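Local structure of mobilization protein A (Pseudomonas aeruginosa, 2NS6) at residues P53-Y56 against W57-A60; R19-A22 against D23-R27; V80-T83 against L84-K88; S92-A95 against Q96-G100; A136-W139 against F140-Y143. The protein nicks one strand of plasmid DNA at the origin of transfer as the relaxase of the relaxosome, starting conjugative transfer of that strand. All coordinates share one frame; numbering follows the deposited sequence.

Contact 1 (P53-Y56 against W57-A60); sequences PADY and WDAA
Within helix 53-63, which lies against helix 18-26 of the relaxase fold, the neighbours Y56 and W57 form an edge-to-face aromatic pair. The Y56 ring turns its edge to the six-membered ring of the indole, with the planes at 86° and the ring centroids 5.2 Å apart. The touching edge is the CD2 side: Y56 CD2 lies 4.0 Å from W57 CE3, above the rim of the indole and not over its middle. The two neighbours can meet because their first torsions differ. Y56 carries CG anti to its own N (chi1 -174°), whereas W57 carries CG anti to the carbonyl carbon (chi1 -55°), which folds the indole back beside the preceding turn, where W57 CD1 comes within 3.3 Å of P53 O. Both rings are buried and their polar atoms are satisfied elsewhere: Y56 OH by the hydroxyl of S125, W57 NE1 by OG1 of T107. Helical backbone bonds run beneath them, D58 N to A54 O at 2.8 Å and A60 N to Y56 O at 3.0 Å. Another side of the helix is acidic. The carboxylates of D55 and D58 approach to 4.2 Å between D55 OD1 and D58 OD2, a spacing that probably costs some repulsion. R19 of helix 18-26 forms a salt bridge with D58 OD1, which probably offsets its charge, while D55 OD2 takes the backbone N of R52. A water bridges the two acids, donating one hydrogen to D58 OD2 and the other, at 2.8 Å, to D55 OD1.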
loop_
_atom_site.group_PDB
_atom_site.type_symbol
_atom_site.label_atom_id
_atom_site.label_comp_id
_atom_site.label_asym_id
_atom_site.label_seq_id
_atom_site.Cartn_x
_atom_site.Cartn_y
_atom_site.Cartn_z
ATOM N N PRO A 53 -1.436 12.031 -2.047
ATOM C CA PRO A 53 -1.470 10.795 -1.260
ATOM C C PRO A 53 -1.231 11.055 0.234
ATOM O O PRO A 53 -1.930 10.507 1.091
ATOM C CB PRO A 53 -0.369 9.955 -1.898
ATOM C CG PRO A 53 -0.418 10.401 -3.347
ATOM C CD PRO A 53 -0.555 11.896 -3.222
ATOM N N ALA A 54 -0.253 11.905 0.536
ATOM C CA ALA A 54 0.070 12.247 1.916
ATOM C C ALA A 54 -1.151 12.771 2.663
ATOM O O ALA A 54 -1.287 12.562 3.874
ATOM C CB ALA A 54 1.187 13.291 1.953
ATOM N N ASP A 55 -2.049 13.445 1.953
ATOM C CA ASP A 55 -3.243 13.969 2.612
ATOM C C ASP A 55 -4.047 12.834 3.249
ATOM O O ASP A 55 -4.644 13.011 4.309
ATOM C CB ASP A 55 -4.127 14.752 1.625
ATOM C CG ASP A 55 -3.389 15.903 0.957
ATOM O OD1 ASP A 55 -2.445 16.462 1.558
ATOM O OD2 ASP A 55 -3.765 16.266 -0.177
ATOM N N TYR A 56 -4.053 11.663 2.619
ATOM C CA TYR A 56 -4.799 10.533 3.162
ATOM C C TYR A 56 -4.149 10.020 4.448
ATOM O O TYR A 56 -4.830 9.730 5.437
ATOM C CB TYR A 56 -4.868 9.394 2.137
ATOM C CG TYR A 56 -5.749 8.241 2.562
ATOM C CD1 TYR A 56 -7.120 8.259 2.312
ATOM C CD2 TYR A 56 -5.218 7.149 3.245
ATOM C CE1 TYR A 56 -7.942 7.225 2.730
ATOM C CE2 TYR A 56 -6.033 6.103 3.672
ATOM C CZ TYR A 56 -7.395 6.149 3.412
ATOM O OH TYR A 56 -8.218 5.130 3.833
ATOM N N TRP A 57 -2.828 9.904 4.438
ATOM C CA TRP A 57 -2.117 9.414 5.603
ATOM C C TRP A 57 -2.146 10.414 6.753
ATOM O O TRP A 57 -2.137 10.021 7.926
ATOM C CB TRP A 57 -0.688 9.052 5.207
ATOM C CG TRP A 57 -0.691 8.072 4.069
ATOM C CD1 TRP A 57 -0.206 8.271 2.813
ATOM C CD2 TRP A 57 -1.259 6.755 4.080
ATOM N NE1 TRP A 57 -0.433 7.158 2.034
ATOM C CE2 TRP A 57 -1.073 6.210 2.792
ATOM C CE3 TRP A 57 -1.898 5.976 5.063
ATOM C CZ2 TRP A 57 -1.517 4.922 2.448
ATOM C CZ3 TRP A 57 -2.336 4.699 4.724
ATOM C CH2 TRP A 57 -2.136 4.184 3.422
ATOM N N ASP A 58 -2.194 11.701 6.416
ATOM C CA ASP A 58 -2.272 12.753 7.435
ATOM C C ASP A 58 -3.585 12.563 8.200
ATOM O O ASP A 58 -3.604 12.585 9.430
ATOM C CB ASP A 58 -2.286 14.157 6.801
ATOM C CG ASP A 58 -0.910 14.628 6.324
ATOM O OD1 ASP A 58 0.119 14.279 6.945
ATOM O OD2 ASP A 58 -0.867 15.387 5.324
ATOM N N ALA A 59 -4.680 12.390 7.460
ATOM C CA ALA A 59 -6.003 12.206 8.061
ATOM C C ALA A 59 -6.011 10.947 8.913
ATOM O O ALA A 59 -6.453 10.963 10.062
ATOM C CB ALA A 59 -7.076 12.109 6.968
ATOM N N ALA A 60 -5.527 9.849 8.344
ATOM C CA ALA A 60 -5.475 8.599 9.081
ATOM C C ALA A 60 -4.812 8.837 10.445
ATOM O O ALA A 60 -5.327 8.395 11.462
ATOM C CB ALA A 60 -4.698 7.558 8.284
HETATM O O HOH W 1 -0.141 16.421 3.160
#

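Contact 2 (R19-A22 against D23-R27); sequences RAKA and DYIQR
R19 reaches along helix 18-26 to D23, one turn further on. Its CB leads to CG anti to the backbone N (chi1 178°), and a bend at chi2 then swings the chain toward the aspartate. CD passes 3.7 Å from D23 OD1, and NE donates to the same OD1 at 2.8 Å in a nearly straight bond of 173°. At the tip, NH2 reaches D23 OD2 at 2.9 Å through a more bent bond, while NH1 turns to D58 of helix 53-63. The side-on grip is skewed: guanidinium and carboxylate planes stand 70° apart, OD1 being met from above the carboxylate plane and OD2 on its syn lone pair. On another side of the helix, CD of K21 touches CG2 of I25 at 3.9 Å, and the K21 amine continues to E73. I25 packs on H121, and its carbonyl accepts from NE2 of H111, two of the histidines that bind manganese. The helix closes at R27, whose positive phi and two bonds back into the last turn mark a Schellman motif. The i to i+4 salt bridge lies on the helix that carries Y24, the tyrosine that probably becomes linked to DNA in the relaxase active site.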
loop_
_atom_site.group_PDB
_atom_site.type_symbol
_atom_site.label_atom_id
_atom_site.label_comp_id
_atom_site.label_asym_id
_atom_site.label_seq_id
_atom_site.Cartn_x
_atom_site.Cartn_y
_atom_site.Cartn_z
ATOM N N ARG A 19 1.848 9.080 7.989
ATOM C CA ARG A 19 2.471 10.168 7.252
ATOM C C ARG A 19 3.981 10.007 7.201
ATOM O O ARG A 19 4.586 10.141 6.140
ATOM C CB ARG A 19 2.114 11.526 7.867
ATOM C CG ARG A 19 2.787 12.725 7.173
ATOM C CD ARG A 19 2.522 12.752 5.669
ATOM N NE ARG A 19 3.469 13.618 4.965
ATOM C CZ ARG A 19 3.455 14.948 5.010
ATOM N NH1 ARG A 19 2.534 15.587 5.720
ATOM N NH2 ARG A 19 4.375 15.640 4.358
ATOM N N ALA A 20 4.592 9.715 8.343
ATOM C CA ALA A 20 6.043 9.543 8.386
ATOM C C ALA A 20 6.460 8.375 7.490
ATOM O O ALA A 20 7.419 8.486 6.728
ATOM C CB ALA A 20 6.503 9.303 9.827
ATOM N N LYS A 21 5.735 7.263 7.571
ATOM C CA LYS A 21 6.053 6.100 6.745
ATOM C C LYS A 21 5.931 6.409 5.248
ATOM O O LYS A 21 6.806 6.040 4.459
ATOM C CB LYS A 21 5.146 4.924 7.124
ATOM C CG LYS A 21 5.245 3.725 6.187
ATOM C CD LYS A 21 6.610 3.062 6.242
ATOM C CE LYS A 21 6.788 2.315 7.554
ATOM N NZ LYS A 21 8.060 1.543 7.596
ATOM N N ALA A 22 4.855 7.088 4.853
ATOM C CA ALA A 22 4.664 7.439 3.443
ATOM C C ALA A 22 5.789 8.351 2.945
ATOM O O ALA A 22 6.342 8.141 1.861
ATOM C CB ALA A 22 3.305 8.119 3.244
ATOM N N ASP A 23 6.136 9.363 3.737
ATOM C CA ASP A 23 7.200 10.278 3.338
ATOM C C ASP A 23 8.551 9.590 3.229
ATOM O O ASP A 23 9.337 9.892 2.331
ATOM C CB ASP A 23 7.286 11.452 4.314
ATOM C CG ASP A 23 6.297 12.557 3.975
ATOM O OD1 ASP A 23 5.313 12.271 3.264
ATOM O OD2 ASP A 23 6.503 13.705 4.423
ATOM N N TYR A 24 8.815 8.657 4.134
ATOM C CA TYR A 24 10.078 7.940 4.114
ATOM C C TYR A 24 10.216 7.045 2.877
ATOM O O TYR A 24 11.164 7.208 2.099
ATOM C CB TYR A 24 10.229 7.111 5.388
ATOM C CG TYR A 24 11.573 6.427 5.512
ATOM C CD1 TYR A 24 12.748 7.166 5.633
ATOM C CD2 TYR A 24 11.666 5.039 5.511
ATOM C CE1 TYR A 24 13.988 6.533 5.753
ATOM C CE2 TYR A 24 12.892 4.397 5.629
ATOM C CZ TYR A 24 14.047 5.150 5.752
ATOM O OH TYR A 24 15.255 4.513 5.880
ATOM N N ILE A 25 9.278 6.119 2.670
ATOM C CA ILE A 25 9.382 5.230 1.510
ATOM C C ILE A 25 9.327 5.958 0.165
ATOM O O ILE A 25 9.914 5.500 -0.812
ATOM C CB ILE A 25 8.312 4.103 1.527
ATOM C CG1 ILE A 25 6.904 4.678 1.376
ATOM C CG2 ILE A 25 8.434 3.302 2.807
ATOM C CD1 ILE A 25 5.851 3.609 1.090
ATOM N N GLN A 26 8.633 7.088 0.102
ATOM C CA GLN A 26 8.580 7.833 -1.157
ATOM C C GLN A 26 9.679 8.899 -1.205
ATOM O O GLN A 26 9.858 9.563 -2.222
ATOM C CB GLN A 26 7.233 8.539 -1.334
ATOM C CG GLN A 26 6.021 7.641 -1.560
ATOM C CD GLN A 26 4.758 8.461 -1.768
ATOM O OE1 GLN A 26 4.220 9.051 -0.827
ATOM N NE2 GLN A 26 4.292 8.520 -3.007
ATOM N N ARG A 27 10.405 9.058 -0.104
ATOM C CA ARG A 27 11.449 10.081 0.002
ATOM C C ARG A 27 10.880 11.459 -0.345
ATOM O O ARG A 27 11.411 12.186 -1.191
ATOM C CB ARG A 27 12.663 9.739 -0.887
ATOM C CG ARG A 27 13.464 8.522 -0.391
ATOM C CD ARG A 27 13.798 8.656 1.101
ATOM N NE ARG A 27 14.184 7.400 1.760
ATOM C CZ ARG A 27 15.370 6.811 1.648
ATOM N NH1 ARG A 27 16.319 7.346 0.892
ATOM N NH2 ARG A 27 15.621 5.697 2.316
#

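Contact 3 (V80-T83 against L84-K88); sequences VELT and LDQQK
L82 and Q86 cross at about a right angle, the leucine CG set against the glutamine CB at 3.7 Å. L82 directs its CB at the first helical turn, while Q86 directs its own back at the incoming loop, and the aliphatic parts of the two side chains meet where the loop enters the helix. Next to this pair, CB of L82 lies 3.8 Å from CG of Q87. Q86 also runs obliquely past T83, its CG lying 3.4 Å from T83 OG1. T83 is the N-cap of helix 84-99, the residue at which the loop after strand 71-77 turns into the helix. With OG1 placed between the backbone N and the carbonyl carbon (chi1 68°), its hydroxyl faces the first turn and accepts from Q86 N at 3.2 Å, at an N-H...O angle of 162°. This is a capping bond to one of the first N-H groups of the helix. The T83 carbonyl then opens the regular helical series, taking Q87 N at a distance of 2.8 Å from T83 O. L82 is buried, its side chain continuing onto L180 of helix 164-181 and onto A183, which Q86 touches as well, whereas Q87 packs on P118 of strand 117-124.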
loop_
_atom_site.group_PDB
_atom_site.type_symbol
_atom_site.label_atom_id
_atom_site.label_comp_id
_atom_site.label_asym_id
_atom_site.label_seq_id
_atom_site.Cartn_x
_atom_site.Cartn_y
_atom_site.Cartn_z
ATOM N N VAL A 80 15.820 -9.231 -9.908
ATOM C CA VAL A 80 16.872 -8.369 -10.456
ATOM C C VAL A 80 17.032 -8.426 -11.968
ATOM O O VAL A 80 17.535 -7.478 -12.571
ATOM C CB VAL A 80 18.263 -8.682 -9.843
ATOM C CG1 VAL A 80 18.429 -7.961 -8.509
ATOM C CG2 VAL A 80 18.427 -10.180 -9.661
ATOM N N GLU A 81 16.613 -9.532 -12.577
ATOM C CA GLU A 81 16.732 -9.698 -14.024
ATOM C C GLU A 81 15.798 -8.757 -14.779
ATOM O O GLU A 81 16.099 -8.323 -15.888
ATOM C CB GLU A 81 16.402 -11.140 -14.427
ATOM C CG GLU A 81 17.122 -12.230 -13.632
ATOM C CD GLU A 81 16.198 -12.955 -12.659
ATOM O OE1 GLU A 81 15.684 -12.308 -11.717
ATOM O OE2 GLU A 81 15.974 -14.173 -12.840
ATOM N N LEU A 82 14.651 -8.465 -14.172
ATOM C CA LEU A 82 13.646 -7.599 -14.778
ATOM C C LEU A 82 14.138 -6.163 -14.961
ATOM O O LEU A 82 14.947 -5.671 -14.180
ATOM C CB LEU A 82 12.370 -7.623 -13.916
ATOM C CG LEU A 82 11.130 -8.410 -14.383
ATOM C CD1 LEU A 82 11.511 -9.706 -15.064
ATOM C CD2 LEU A 82 10.222 -8.669 -13.184
ATOM N N THR A 83 13.670 -5.499 -16.012
ATOM C CA THR A 83 14.062 -4.116 -16.239
ATOM C C THR A 83 13.210 -3.275 -15.303
ATOM O O THR A 83 12.246 -3.773 -14.720
ATOM C CB THR A 83 13.781 -3.659 -17.687
ATOM O OG1 THR A 83 12.363 -3.604 -17.907
ATOM C CG2 THR A 83 14.413 -4.624 -18.682
ATOM N N LEU A 84 13.559 -2.003 -15.160
ATOM C CA LEU A 84 12.808 -1.125 -14.279
ATOM C C LEU A 84 11.339 -1.036 -14.701
ATOM O O LEU A 84 10.444 -1.110 -13.854
ATOM C CB LEU A 84 13.448 0.265 -14.245
ATOM C CG LEU A 84 12.666 1.344 -13.491
ATOM C CD1 LEU A 84 12.412 0.889 -12.058
ATOM C CD2 LEU A 84 13.432 2.655 -13.515
ATOM N N ASP A 85 11.080 -0.889 -15.998
ATOM C CA ASP A 85 9.698 -0.814 -16.471
ATOM C C ASP A 85 8.944 -2.093 -16.116
ATOM O O ASP A 85 7.778 -2.048 -15.715
ATOM C CB ASP A 85 9.643 -0.600 -17.987
ATOM C CG ASP A 85 10.172 0.756 -18.403
ATOM O OD1 ASP A 85 10.234 1.662 -17.541
ATOM O OD2 ASP A 85 10.518 0.920 -19.599
ATOM N N GLN A 86 9.610 -3.232 -16.281
ATOM C CA GLN A 86 9.003 -4.513 -15.957
ATOM C C GLN A 86 8.772 -4.616 -14.443
ATOM O O GLN A 86 7.781 -5.192 -13.999
ATOM C CB GLN A 86 9.886 -5.664 -16.470
ATOM C CG GLN A 86 9.819 -5.827 -18.005
ATOM C CD GLN A 86 10.878 -6.764 -18.581
ATOM O OE1 GLN A 86 10.808 -7.140 -19.757
ATOM N NE2 GLN A 86 11.867 -7.134 -17.766
ATOM N N GLN A 87 9.673 -4.039 -13.652
ATOM C CA GLN A 87 9.503 -4.073 -12.209
ATOM C C GLN A 87 8.323 -3.172 -11.832
ATOM O O GLN A 87 7.513 -3.525 -10.968
ATOM C CB GLN A 87 10.787 -3.621 -11.511
ATOM C CG GLN A 87 11.915 -4.644 -11.627
ATOM C CD GLN A 87 13.222 -4.169 -11.026
ATOM O OE1 GLN A 87 14.188 -4.923 -10.946
ATOM N NE2 GLN A 87 13.260 -2.917 -10.605
ATOM N N LYS A 88 8.220 -2.018 -12.490
ATOM C CA LYS A 88 7.116 -1.094 -12.231
ATOM C C LYS A 88 5.771 -1.746 -12.534
ATOM O O LYS A 88 4.847 -1.655 -11.735
ATOM C CB LYS A 88 7.246 0.173 -13.081
ATOM C CG LYS A 88 8.414 1.070 -12.716
ATOM C CD LYS A 88 8.473 2.260 -13.660
ATOM C CE LYS A 88 9.620 3.173 -13.303
ATOM N NZ LYS A 88 9.616 4.418 -14.109
#

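Contact 4 (S92-A95 against Q96-G100); sequences SEFA and QHLTG. With MN (manganese (II) ion), chain D.
F94 and H97 both hold CG anti to the backbone N (chi1 -172° and -177°), whereas L98 has CG anti to the carbonyl carbon; in the last turns of helix 84-99 these torsions set F94 against L98 and carry the H97 ring to a manganese ion. F94 and L98 form an i to i+4 apolar pair. L98 CD1 touches F94 CE2 at 3.7 Å, and L98 CG sits over the rim of one ring face. F94 is buried, in edge-to-face contact with F76 and H175 and packed on T168 and A171, so this side of the helix lies against helix 164-181. The imidazole of H97 binds its manganese ion through ND1 at 2.5 Å. Q96 belongs to a different manganese site, completed by H45; the helix end therefore carries ligands for two ions. Neither is the ion held by H111, H119 and H121. Along the backbone, Q96 N donates to S92 O at 3.0 Å and H97 N to E93 O at 3.1 Å. A95 O keeps its regular partner, T99 N, and gains further donors. T99 N reaches A95 O in the carbonyl plane at 3.0 Å, and L98 N adds a weak bond. T99 is buried, and its hydroxyl folds back over the same carbonyl, where OG1 donates to A95 O at 2.9 Å from above the carbonyl plane, 46° out of it.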
loop_
_atom_site.group_PDB
_atom_site.type_symbol
_atom_site.label_atom_id
_atom_site.label_comp_id
_atom_site.label_asym_id
_atom_site.label_seq_id
_atom_site.Cartn_x
_atom_site.Cartn_y
_atom_site.Cartn_z
ATOM N N SER A 92 2.930 -2.678 -9.542
ATOM C CA SER A 92 1.605 -2.076 -9.686
ATOM C C SER A 92 0.590 -3.198 -9.781
ATOM O O SER A 92 -0.447 -3.189 -9.113
ATOM C CB SER A 92 1.519 -1.242 -10.964
ATOM O OG SER A 92 2.550 -0.278 -11.024
ATOM N N GLU A 93 0.906 -4.166 -10.633
ATOM C CA GLU A 93 0.038 -5.311 -10.846
ATOM C C GLU A 93 -0.262 -6.020 -9.532
ATOM O O GLU A 93 -1.419 -6.329 -9.239
ATOM C CB GLU A 93 0.694 -6.285 -11.828
ATOM C CG GLU A 93 -0.194 -7.443 -12.260
ATOM C CD GLU A 93 0.598 -8.551 -12.943
ATOM O OE1 GLU A 93 1.476 -9.142 -12.277
ATOM O OE2 GLU A 93 0.347 -8.825 -14.130
ATOM N N PHE A 94 0.769 -6.273 -8.729
ATOM C CA PHE A 94 0.544 -6.968 -7.470
ATOM C C PHE A 94 -0.233 -6.089 -6.469
ATOM O O PHE A 94 -1.045 -6.596 -5.700
ATOM C CB PHE A 94 1.880 -7.448 -6.881
ATOM C CG PHE A 94 1.737 -8.339 -5.668
ATOM C CD1 PHE A 94 1.036 -9.547 -5.733
ATOM C CD2 PHE A 94 2.304 -7.966 -4.459
ATOM C CE1 PHE A 94 0.915 -10.364 -4.602
ATOM C CE2 PHE A 94 2.188 -8.775 -3.328
ATOM C CZ PHE A 94 1.491 -9.973 -3.399
ATOM N N ALA A 95 -0.005 -4.777 -6.488
ATOM C CA ALA A 95 -0.733 -3.889 -5.584
ATOM C C ALA A 95 -2.235 -3.978 -5.874
ATOM O O ALA A 95 -3.063 -4.035 -4.960
ATOM C CB ALA A 95 -0.252 -2.454 -5.748
ATOM N N GLN A 96 -2.578 -3.976 -7.157
ATOM C CA GLN A 96 -3.970 -4.075 -7.573
ATOM C C GLN A 96 -4.538 -5.400 -7.092
ATOM O O GLN A 96 -5.677 -5.473 -6.640
ATOM C CB GLN A 96 -4.076 -4.012 -9.101
ATOM C CG GLN A 96 -3.961 -2.619 -9.646
ATOM C CD GLN A 96 -4.887 -1.672 -8.907
ATOM O OE1 GLN A 96 -6.102 -1.914 -8.809
ATOM N NE2 GLN A 96 -4.323 -0.603 -8.366
ATOM N N HIS A 97 -3.735 -6.449 -7.199
ATOM C CA HIS A 97 -4.170 -7.762 -6.778
ATOM C C HIS A 97 -4.641 -7.763 -5.330
ATOM O O HIS A 97 -5.615 -8.419 -4.999
ATOM C CB HIS A 97 -3.046 -8.782 -6.938
ATOM C CG HIS A 97 -3.454 -10.177 -6.574
ATOM N ND1 HIS A 97 -4.221 -10.967 -7.402
ATOM C CD2 HIS A 97 -3.261 -10.892 -5.442
ATOM C CE1 HIS A 97 -4.487 -12.109 -6.794
ATOM N NE2 HIS A 97 -3.918 -12.088 -5.603
ATOM N N LEU A 98 -3.953 -7.019 -4.471
ATOM C CA LEU A 98 -4.310 -6.971 -3.061
ATOM C C LEU A 98 -5.331 -5.893 -2.658
ATOM O O LEU A 98 -5.988 -6.028 -1.631
ATOM C CB LEU A 98 -3.034 -6.791 -2.221
ATOM C CG LEU A 98 -1.943 -7.873 -2.317
ATOM C CD1 LEU A 98 -0.741 -7.500 -1.441
ATOM C CD2 LEU A 98 -2.513 -9.210 -1.875
ATOM N N THR A 99 -5.488 -4.849 -3.470
ATOM C CA THR A 99 -6.375 -3.724 -3.138
ATOM C C THR A 99 -7.450 -3.393 -4.178
ATOM O O THR A 99 -8.308 -2.534 -3.943
ATOM C CB THR A 99 -5.557 -2.450 -3.011
ATOM O OG1 THR A 99 -5.089 -2.081 -4.312
ATOM C CG2 THR A 99 -4.345 -2.672 -2.092
ATOM N N GLY A 100 -7.387 -4.067 -5.322
ATOM C CA GLY A 100 -8.307 -3.798 -6.412
ATOM C C GLY A 100 -9.768 -4.170 -6.286
ATOM O O GLY A 100 -10.639 -3.470 -6.816
HETATM MN MN MN D . -4.014 -10.658 -9.834
#

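Contact 5 (A136-W139 against F140-Y143); sequences AAQW and FKRY
Q138 O accepts from K141 N at 3.3 Å, the hydrogen bond by which the short, weakly bonded helix 136-139 passes into the loop that follows. The N-H points fairly straight at the oxygen, yet it comes from above the carbonyl plane and not on a lone pair. K141 then doubles back over the turn. Its side chain crosses that of Q138 at about a right angle, with K141 CD 3.7 Å from Q138 CG, and K141 NZ ends 3.0 Å from A137 O. The Q138 amide leads elsewhere, its NE2 donating to the carbonyls of G151 and E149. W139 and F140 make an edge-to-face pair, the five-membered ring of the indole directing its edge at the phenyl face with the planes at 76°. Both are buried, and they lie against helix 53-63: W139 NE1 bonds to the hydroxyl of Y56, and F140 packs on A59 and A60. W139 has CG anti to the backbone N (chi1 -178°) and F140 anti to the carbonyl carbon (chi1 -56°), which turns the phenyl face to the CD1 edge of the indole. W139 CD1 sits over the centre of that ring, 3.7 Å from F140 CZ.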
loop_
_atom_site.group_PDB
_atom_site.type_symbol
_atom_site.label_atom_id
_atom_site.label_comp_id
_atom_site.label_asym_id
_atom_site.label_seq_id
_atom_site.Cartn_x
_atom_site.Cartn_y
_atom_site.Cartn_z
ATOM N N ALA A 136 -12.328 14.514 5.185
ATOM C CA ALA A 136 -11.231 13.808 5.832
ATOM C C ALA A 136 -11.592 13.454 7.278
ATOM O O ALA A 136 -11.368 12.330 7.726
ATOM C CB ALA A 136 -9.950 14.665 5.795
ATOM N N ALA A 137 -12.159 14.416 8.001
ATOM C CA ALA A 137 -12.544 14.208 9.393
ATOM C C ALA A 137 -13.650 13.156 9.576
ATOM O O ALA A 137 -13.899 12.702 10.695
ATOM C CB ALA A 137 -12.993 15.545 10.010
ATOM N N GLN A 138 -14.308 12.768 8.484
ATOM C CA GLN A 138 -15.392 11.782 8.559
ATOM C C GLN A 138 -15.041 10.426 7.958
ATOM O O GLN A 138 -15.695 9.423 8.242
ATOM C CB GLN A 138 -16.636 12.312 7.841
ATOM C CG GLN A 138 -17.847 11.390 7.927
ATOM C CD GLN A 138 -18.970 11.817 6.999
ATOM O OE1 GLN A 138 -19.275 13.003 6.884
ATOM N NE2 GLN A 138 -19.597 10.849 6.338
ATOM N N TRP A 139 -14.012 10.398 7.119
ATOM C CA TRP A 139 -13.617 9.163 6.450
ATOM C C TRP A 139 -13.298 7.986 7.367
ATOM O O TRP A 139 -13.707 6.858 7.090
ATOM C CB TRP A 139 -12.433 9.436 5.514
ATOM C CG TRP A 139 -11.978 8.230 4.728
ATOM C CD1 TRP A 139 -11.031 7.321 5.104
ATOM C CD2 TRP A 139 -12.498 7.772 3.473
ATOM N NE1 TRP A 139 -10.933 6.327 4.168
ATOM C CE2 TRP A 139 -11.821 6.573 3.155
ATOM C CE3 TRP A 139 -13.474 8.252 2.590
ATOM C CZ2 TRP A 139 -12.087 5.843 1.989
ATOM C CZ3 TRP A 139 -13.742 7.524 1.424
ATOM C CH2 TRP A 139 -13.050 6.334 1.138
ATOM N N PHE A 140 -12.583 8.244 8.459
ATOM C CA PHE A 140 -12.182 7.183 9.373
ATOM C C PHE A 140 -13.140 6.899 10.538
ATOM O O PHE A 140 -12.857 6.062 11.404
ATOM C CB PHE A 140 -10.771 7.478 9.900
ATOM C CG PHE A 140 -9.737 7.649 8.808
ATOM C CD1 PHE A 140 -9.489 8.899 8.247
ATOM C CD2 PHE A 140 -9.020 6.551 8.337
ATOM C CE1 PHE A 140 -8.534 9.051 7.230
ATOM C CE2 PHE A 140 -8.066 6.689 7.324
ATOM C CZ PHE A 140 -7.824 7.942 6.770
ATOM N N LYS A 141 -14.273 7.591 10.565
ATOM C CA LYS A 141 -15.254 7.366 11.615
ATOM C C LYS A 141 -15.833 5.975 11.404
ATOM O O LYS A 141 -15.522 5.303 10.409
ATOM C CB LYS A 141 -16.364 8.422 11.543
ATOM C CG LYS A 141 -15.899 9.835 11.899
ATOM C CD LYS A 141 -16.929 10.893 11.509
ATOM C CE LYS A 141 -16.523 12.275 12.007
ATOM N NZ LYS A 141 -16.849 13.351 11.010
ATOM N N ARG A 142 -16.662 5.537 12.346
ATOM C CA ARG A 142 -17.293 4.230 12.263
ATOM C C ARG A 142 -18.224 4.196 11.066
ATOM O O ARG A 142 -18.787 5.216 10.679
ATOM C CB ARG A 142 -18.075 3.942 13.546
ATOM C CG ARG A 142 -17.194 3.931 14.783
ATOM C CD ARG A 142 -17.982 3.711 16.065
ATOM N NE ARG A 142 -17.128 3.880 17.241
ATOM C CZ ARG A 142 -16.073 3.118 17.519
ATOM N NH1 ARG A 142 -15.731 2.122 16.709
ATOM N NH2 ARG A 142 -15.353 3.355 18.606
ATOM N N TYR A 143 -18.372 3.014 10.480
ATOM C CA TYR A 143 -19.229 2.828 9.314
ATOM C C TYR A 143 -20.694 2.781 9.732
ATOM O O TYR A 143 -21.024 2.243 10.786
ATOM C CB TYR A 143 -18.860 1.520 8.616
ATOM C CG TYR A 143 -19.649 1.233 7.364
ATOM C CD1 TYR A 143 -19.551 2.065 6.251
ATOM C CD2 TYR A 143 -20.462 0.105 7.273
ATOM C CE1 TYR A 143 -20.240 1.775 5.077
ATOM C CE2 TYR A 143 -21.152 -0.193 6.104
ATOM C CZ TYR A 143 -21.036 0.642 5.012
ATOM O OH TYR A 143 -21.698 0.335 3.842
#

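Along the chain the order is contact 2, contact 1, contact 3, contact 4 and contact 5, each closing before the next begins. Contacts 1 and 2, on helices 53-63 and 18-26, have centres about 11 Å apart and meet through a salt bridge and packing. Contact 5 joins contact 1 from another side, with about 13 Å between their centres, so helix 53-63 links the tyrosine-bearing helix to the 136-143 region. Contacts 3 and 4 occupy the start and the end of one helix, 84-99. Their centres are about 17 Å apart. Contact 4 lies opposite contacts 1 and 2 about the chain's centre, with the five-stranded antiparallel sheet between the helices.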